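PDB 4KT7: 2-C-methyl-D-erythritol 4-phosphate cytidylyltransferase from Anaerococcus prevotii, which probably catalyses the transfer of a cytidylyl group from CTP to 2-C-methyl-D-erythritol 4-phosphate, an early step of isoprenoid biosynthesis by the DXP pathway. Local coordinates for residues Thr15-Gly20 against Val59-Asp64; Thr86-Ser91 against Phe188-Asp193. One frame throughout, in Å; residues are numbered along the deposited sequence.

Contact 1 of 2, residues Thr15-Gly20 against Val59-Asp64; sequences TAAGSG and VIRKDD
Thr15 and Val59 form a parallel beta bridge, their CA atoms 4.9 Å apart, one of whose bonds runs from Ala16 N to Val59 O over 2.7 Å. The two chains then separate, and a single water takes over where backbone pairing fades. It donates to Ala16 O (2.6 Å) and to Asp64 OD2 (2.8 Å) and accepts from Arg61 N at 2.7 Å, so that two backbone groups and a carboxylate are joined through one point. Asp64 OD2 also accepts from Leu21 N, while OD1 makes a salt bridge with Arg22; the carboxylate thus grips the loop beyond Gly20.

Ala17 CB lies 3.4 Å from Ile60 C and meets Val59 CG1 at 4.2 Å, a branch swung opposite the backbone N (chi1 -173°). Arg61 lays its CD beside Gly18 O, at 3.3 Å, and close to Ser19 O, while its NH2 turns back to a salt bridge with Asp63. The segment Ala16-Gly20 belongs to the glycine-rich loop after the first strand, which in IspD relatives wraps the CTP phosphates and probably does so here.

Strand 10-16 lies between strands 55-60 and 105-110, Thr15 making backbone hydrogen bonds to His109 and Gly111; strand 55-60 pairs on through Ile60 with strand 79-83. Helix 88-97 covers the face bearing Thr15 and Val59; helix 65-73 packs on Ile60 from the other.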
loop_
_atom_site.group_PDB
_atom_site.type_symbol
_atom_site.label_atom_id
_atom_site.label_comp_id
_atom_site.label_asym_id
_atom_site.label_seq_id
_atom_site.Cartn_x
_atom_site.Cartn_y
_atom_site.Cartn_z
ATOM N N THR A 15 -15.319 -14.619 4.345
ATOM C CA THR A 15 -16.339 -13.754 3.769
ATOM C C THR A 15 -16.228 -13.675 2.254
ATOM O O THR A 15 -15.201 -13.236 1.711
ATOM C CB THR A 15 -16.340 -12.342 4.400
ATOM O OG1 THR A 15 -15.043 -11.757 4.261
ATOM C CG2 THR A 15 -16.716 -12.416 5.886
ATOM N N ALA A 16 -17.290 -14.105 1.575
ATOM C CA ALA A 16 -17.399 -13.943 0.129
ATOM C C ALA A 16 -18.726 -13.267 -0.265
ATOM O O ALA A 16 -19.310 -13.577 -1.306
ATOM C CB ALA A 16 -17.245 -15.297 -0.575
ATOM N N ALA A 17 -19.188 -12.338 0.562
ATOM C CA ALA A 17 -20.486 -11.719 0.349
ATOM C C ALA A 17 -20.362 -10.234 0.037
ATOM O O ALA A 17 -21.256 -9.451 0.362
ATOM C CB ALA A 17 -21.383 -11.933 1.558
ATOM N N GLY A 18 -19.254 -9.844 -0.582
ATOM C CA GLY A 18 -19.115 -8.480 -1.067
ATOM C C GLY A 18 -19.778 -8.372 -2.428
ATOM O O GLY A 18 -21.008 -8.363 -2.532
ATOM N N SER A 19 -18.962 -8.295 -3.477
ATOM C CA SER A 19 -19.451 -8.497 -4.835
ATOM C C SER A 19 -19.549 -10.000 -5.045
ATOM O O SER A 19 -20.115 -10.476 -6.032
ATOM C CB SER A 19 -18.504 -7.875 -5.865
ATOM O OG SER A 19 -17.237 -8.513 -5.854
ATOM N N GLY A 20 -18.988 -10.742 -4.096
ATOM C CA GLY A 20 -19.057 -12.184 -4.108
ATOM C C GLY A 20 -18.241 -12.800 -5.221
ATOM O O GLY A 20 -17.088 -12.428 -5.447
ATOM N N VAL A 59 -19.525 -16.948 4.135
ATOM C CA VAL A 59 -20.632 -16.012 4.104
ATOM C C VAL A 59 -20.753 -15.515 2.669
ATOM O O VAL A 59 -19.800 -14.936 2.116
ATOM C CB VAL A 59 -20.422 -14.864 5.101
ATOM C CG1 VAL A 59 -21.659 -14.011 5.166
ATOM C CG2 VAL A 59 -20.105 -15.422 6.513
ATOM N N ILE A 60 -21.913 -15.752 2.059
ATOM C CA ILE A 60 -22.072 -15.543 0.622
ATOM C C ILE A 60 -23.182 -14.561 0.253
ATOM O O ILE A 60 -24.019 -14.197 1.085
ATOM C CB ILE A 60 -22.360 -16.872 -0.102
ATOM C CG1 ILE A 60 -23.750 -17.391 0.272
ATOM C CG2 ILE A 60 -21.278 -17.899 0.230
ATOM C CD1 ILE A 60 -24.275 -18.525 -0.639
ATOM N N ARG A 61 -23.184 -14.142 -1.009
ATOM C CA ARG A 61 -24.337 -13.461 -1.569
ATOM C C ARG A 61 -25.363 -14.523 -1.934
ATOM O O ARG A 61 -25.000 -15.590 -2.435
ATOM C CB ARG A 61 -23.937 -12.692 -2.826
ATOM C CG ARG A 61 -23.015 -11.523 -2.569
ATOM C CD ARG A 61 -22.679 -10.813 -3.874
ATOM N NE ARG A 61 -23.820 -10.737 -4.788
ATOM C CZ ARG A 61 -24.729 -9.765 -4.784
ATOM N NH1 ARG A 61 -24.647 -8.780 -3.901
ATOM N NH2 ARG A 61 -25.725 -9.788 -5.663
ATOM N N LYS A 62 -26.640 -14.238 -1.707
ATOM C CA LYS A 62 -27.681 -15.202 -2.030
ATOM C C LYS A 62 -27.664 -15.587 -3.513
ATOM O O LYS A 62 -27.977 -16.729 -3.877
ATOM C CB LYS A 62 -29.063 -14.665 -1.631
ATOM C CG LYS A 62 -30.195 -15.585 -2.061
ATOM C CD LYS A 62 -31.573 -15.193 -1.527
ATOM C CE LYS A 62 -32.635 -16.108 -2.152
ATOM N NZ LYS A 62 -33.928 -16.130 -1.406
ATOM N N ASP A 63 -27.288 -14.636 -4.363
ATOM C CA ASP A 63 -27.284 -14.850 -5.807
ATOM C C ASP A 63 -26.220 -15.851 -6.273
ATOM O O ASP A 63 -26.312 -16.396 -7.385
ATOM C CB ASP A 63 -27.078 -13.519 -6.541
ATOM C CG ASP A 63 -28.193 -12.528 -6.283
ATOM O OD1 ASP A 63 -29.270 -12.950 -5.808
ATOM O OD2 ASP A 63 -27.989 -11.326 -6.572
ATOM N N ASP A 64 -25.209 -16.075 -5.434
ATOM C CA ASP A 64 -24.099 -16.974 -5.765
ATOM C C ASP A 64 -24.309 -18.387 -5.212
ATOM O O ASP A 64 -23.411 -19.229 -5.310
ATOM C CB ASP A 64 -22.786 -16.440 -5.183
ATOM C CG ASP A 64 -22.224 -15.247 -5.946
ATOM O OD1 ASP A 64 -22.422 -15.142 -7.176
ATOM O OD2 ASP A 64 -21.540 -14.422 -5.304
HETATM O O HOH W 1 -21.115 -14.916 -2.626
#

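Contact 2 of 2, residues Thr86-Ser91 against Phe188-Asp193; sequences TTRELS and FKVTDD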
loop_
_atom_site.group_PDB
_atom_site.type_symbol
_atom_site.label_atom_id
_atom_site.label_comp_id
_atom_site.label_asym_id
_atom_site.label_seq_id
_atom_site.Cartn_x
_atom_site.Cartn_y
_atom_site.Cartn_z
ATOM N N THR A 86 -25.676 -6.499 4.211
ATOM C CA THR A 86 -25.431 -5.318 3.379
ATOM C C THR A 86 -24.132 -4.542 3.676
ATOM O O THR A 86 -23.829 -3.569 2.989
ATOM C CB THR A 86 -26.602 -4.324 3.441
ATOM O OG1 THR A 86 -26.956 -4.132 4.810
ATOM C CG2 THR A 86 -27.815 -4.854 2.653
ATOM N N THR A 87 -23.389 -4.933 4.710
ATOM C CA THR A 87 -22.051 -4.373 4.940
ATOM C C THR A 87 -21.128 -5.505 5.338
ATOM O O THR A 87 -21.607 -6.586 5.705
ATOM C CB THR A 87 -22.006 -3.300 6.060
ATOM O OG1 THR A 87 -22.330 -3.897 7.321
ATOM C CG2 THR A 87 -22.971 -2.141 5.778
ATOM N N ARG A 88 -19.817 -5.259 5.284
ATOM C CA ARG A 88 -18.840 -6.251 5.730
ATOM C C ARG A 88 -19.180 -6.703 7.131
ATOM O O ARG A 88 -19.155 -7.898 7.425
ATOM C CB ARG A 88 -17.412 -5.683 5.726
ATOM C CG ARG A 88 -16.311 -6.724 6.016
ATOM C CD ARG A 88 -14.971 -6.070 6.377
ATOM N NE ARG A 88 -15.061 -5.233 7.572
ATOM C CZ ARG A 88 -15.102 -5.708 8.819
ATOM N NH1 ARG A 88 -15.081 -7.021 9.036
ATOM N NH2 ARG A 88 -15.179 -4.874 9.852
ATOM N N GLU A 89 -19.506 -5.748 8.003
ATOM C CA GLU A 89 -19.721 -6.066 9.398
ATOM C C GLU A 89 -20.978 -6.913 9.623
ATOM O O GLU A 89 -20.959 -7.885 10.373
ATOM C CB GLU A 89 -19.774 -4.786 10.245
ATOM C CG GLU A 89 -18.418 -4.093 10.386
ATOM C CD GLU A 89 -18.069 -3.245 9.183
ATOM O OE1 GLU A 89 -19.002 -2.824 8.457
ATOM O OE2 GLU A 89 -16.862 -3.009 8.951
ATOM N N LEU A 90 -22.077 -6.526 8.994
ATOM C CA LEU A 90 -23.317 -7.284 9.125
ATOM C C LEU A 90 -23.160 -8.687 8.548
ATOM O O LEU A 90 -23.726 -9.659 9.067
ATOM C CB LEU A 90 -24.466 -6.546 8.453
ATOM C CG LEU A 90 -24.968 -5.270 9.151
ATOM C CD1 LEU A 90 -25.903 -4.521 8.207
ATOM C CD2 LEU A 90 -25.699 -5.607 10.420
ATOM N N SER A 91 -22.368 -8.799 7.485
ATOM C CA SER A 91 -22.006 -10.102 6.956
ATOM C C SER A 91 -21.226 -10.944 7.973
ATOM O O SER A 91 -21.541 -12.119 8.207
ATOM C CB SER A 91 -21.203 -9.936 5.667
ATOM O OG SER A 91 -22.078 -9.525 4.621
ATOM N N PHE A 188 -20.727 3.796 15.741
ATOM C CA PHE A 188 -19.342 3.766 15.287
ATOM C C PHE A 188 -19.221 3.129 13.898
ATOM O O PHE A 188 -19.991 2.220 13.545
ATOM C CB PHE A 188 -18.488 2.938 16.259
ATOM C CG PHE A 188 -18.320 3.562 17.624
ATOM C CD1 PHE A 188 -18.077 4.926 17.761
ATOM C CD2 PHE A 188 -18.392 2.781 18.771
ATOM C CE1 PHE A 188 -17.911 5.500 19.018
ATOM C CE2 PHE A 188 -18.229 3.349 20.033
ATOM C CZ PHE A 188 -17.991 4.711 20.154
ATOM N N LYS A 189 -18.237 3.592 13.127
ATOM C CA LYS A 189 -17.833 2.911 11.897
ATOM C C LYS A 189 -16.378 2.448 12.046
ATOM O O LYS A 189 -15.510 3.236 12.413
ATOM C CB LYS A 189 -18.024 3.833 10.689
ATOM C CG LYS A 189 -17.928 5.319 11.025
ATOM C CD LYS A 189 -18.570 6.192 9.944
ATOM C CE LYS A 189 -18.260 7.677 10.165
ATOM N NZ LYS A 189 -19.105 8.571 9.315
ATOM N N VAL A 190 -16.120 1.162 11.807
ATOM C CA VAL A 190 -14.782 0.618 11.998
ATOM C C VAL A 190 -14.071 0.342 10.677
ATOM O O VAL A 190 -14.711 0.071 9.657
ATOM C CB VAL A 190 -14.796 -0.686 12.835
ATOM C CG1 VAL A 190 -15.465 -0.449 14.171
ATOM C CG2 VAL A 190 -15.486 -1.797 12.072
ATOM N N THR A 191 -12.744 0.426 10.702
ATOM C CA THR A 191 -11.938 0.078 9.535
ATOM C C THR A 191 -11.817 -1.442 9.421
ATOM O O THR A 191 -11.739 -1.973 8.318
ATOM C CB THR A 191 -10.533 0.705 9.592
ATOM O OG1 THR A 191 -9.868 0.312 10.807
ATOM C CG2 THR A 191 -10.632 2.215 9.525
ATOM N N ASP A 192 -11.787 -2.128 10.569
ATOM C CA ASP A 192 -11.722 -3.586 10.598
ATOM C C ASP A 192 -12.148 -4.055 11.972
ATOM O O ASP A 192 -12.326 -3.230 12.876
ATOM C CB ASP A 192 -10.301 -4.064 10.319
ATOM C CG ASP A 192 -9.359 -3.775 11.468
ATOM O OD1 ASP A 192 -9.100 -2.574 11.752
ATOM O OD2 ASP A 192 -8.862 -4.740 12.091
ATOM N N ASP A 193 -12.301 -5.367 12.147
ATOM C CA ASP A 193 -12.844 -5.874 13.405
ATOM C C ASP A 193 -11.947 -5.565 14.589
ATOM O O ASP A 193 -12.438 -5.391 15.700
ATOM C CB ASP A 193 -13.085 -7.388 13.357
ATOM C CG ASP A 193 -14.082 -7.791 12.293
ATOM O OD1 ASP A 193 -15.013 -7.004 12.010
ATOM O OD2 ASP A 193 -13.942 -8.910 11.750
#
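Arg88 grips Asp193 end-on, with NH1 and NH2 both donating to the same oxygen: OD1 lies 3.0 Å from NH1 and also 3.0 Å from NH2. The oxygen sits almost in the guanidinium plane, but seen from the acid the fit is tilted. The two planes stand 56° apart, and both nitrogens reach OD1 from one face of the carboxylate, well above its plane. This differs from the flat fork in which each nitrogen takes its own oxygen. Tyr180 OH, from helix 173-184, is a further hydrogen-bonding partner of OD1.

NH2 has a second anionic neighbour in Glu89 OE2, 2.7 Å away, in a salt bridge whose hydrogen bond is weak because it is strongly bent. An extended first torsion (chi1 -173°) carries the Arg88 chain out from the helix, and a fold at chi3 (60°) brings its head round to stand between the two acids.

Outward from the charges, Val190 supplies the apolar part. Its CG2 lies at the guanidinium edge, 3.8 Å from Arg88 NH2, and 3.6 Å from Glu89 OE2, as the Glu89 and Val190 side chains run past each other in opposite directions. Tyr183 packs against both. At the start of helix 88-97, Thr87 is the N-cap residue, its OG1 accepting from Leu90 N at 3.1 Å. Asp192 OD2 is hydrogen-bonded to Ser194 OG, and OD1 makes a salt bridge with Lys145 of the second subunit, so the loop also touches the dimer partner.

The worked lesson is one of charge sharing: one arginine lies between two carboxylates whose nearest oxygens, Glu89 OE2 and Asp193 OD1, remain 5.4 Å apart. Its positive charge would probably offset the repulsion between them, tying an irregular loop to the first turn of a helix.

Overall arrangement
Helix 88-97 is the element the two contacts share: its first turn meets the loop 188-193 in contact 2, and the same turn lies over the strand ends of contact 1. The centres are about 15 Å apart, yet the contacts touch directly, with Val59 CG1 3.6 Å from Ser91 O and Ala17 CB 4.0 Å from Ser91 OG. Contact 1 includes the beginning of the glycine-rich loop, probably part of the CTP pocket, as in related cytidylyltransferases. Contact 2 lies toward the dimer side, where its loop reaches the second subunit. Together they illustrate how one helix N-terminus can lie between a probable nucleotide-binding loop of a Rossmann-like sheet and a loop at the subunit interface.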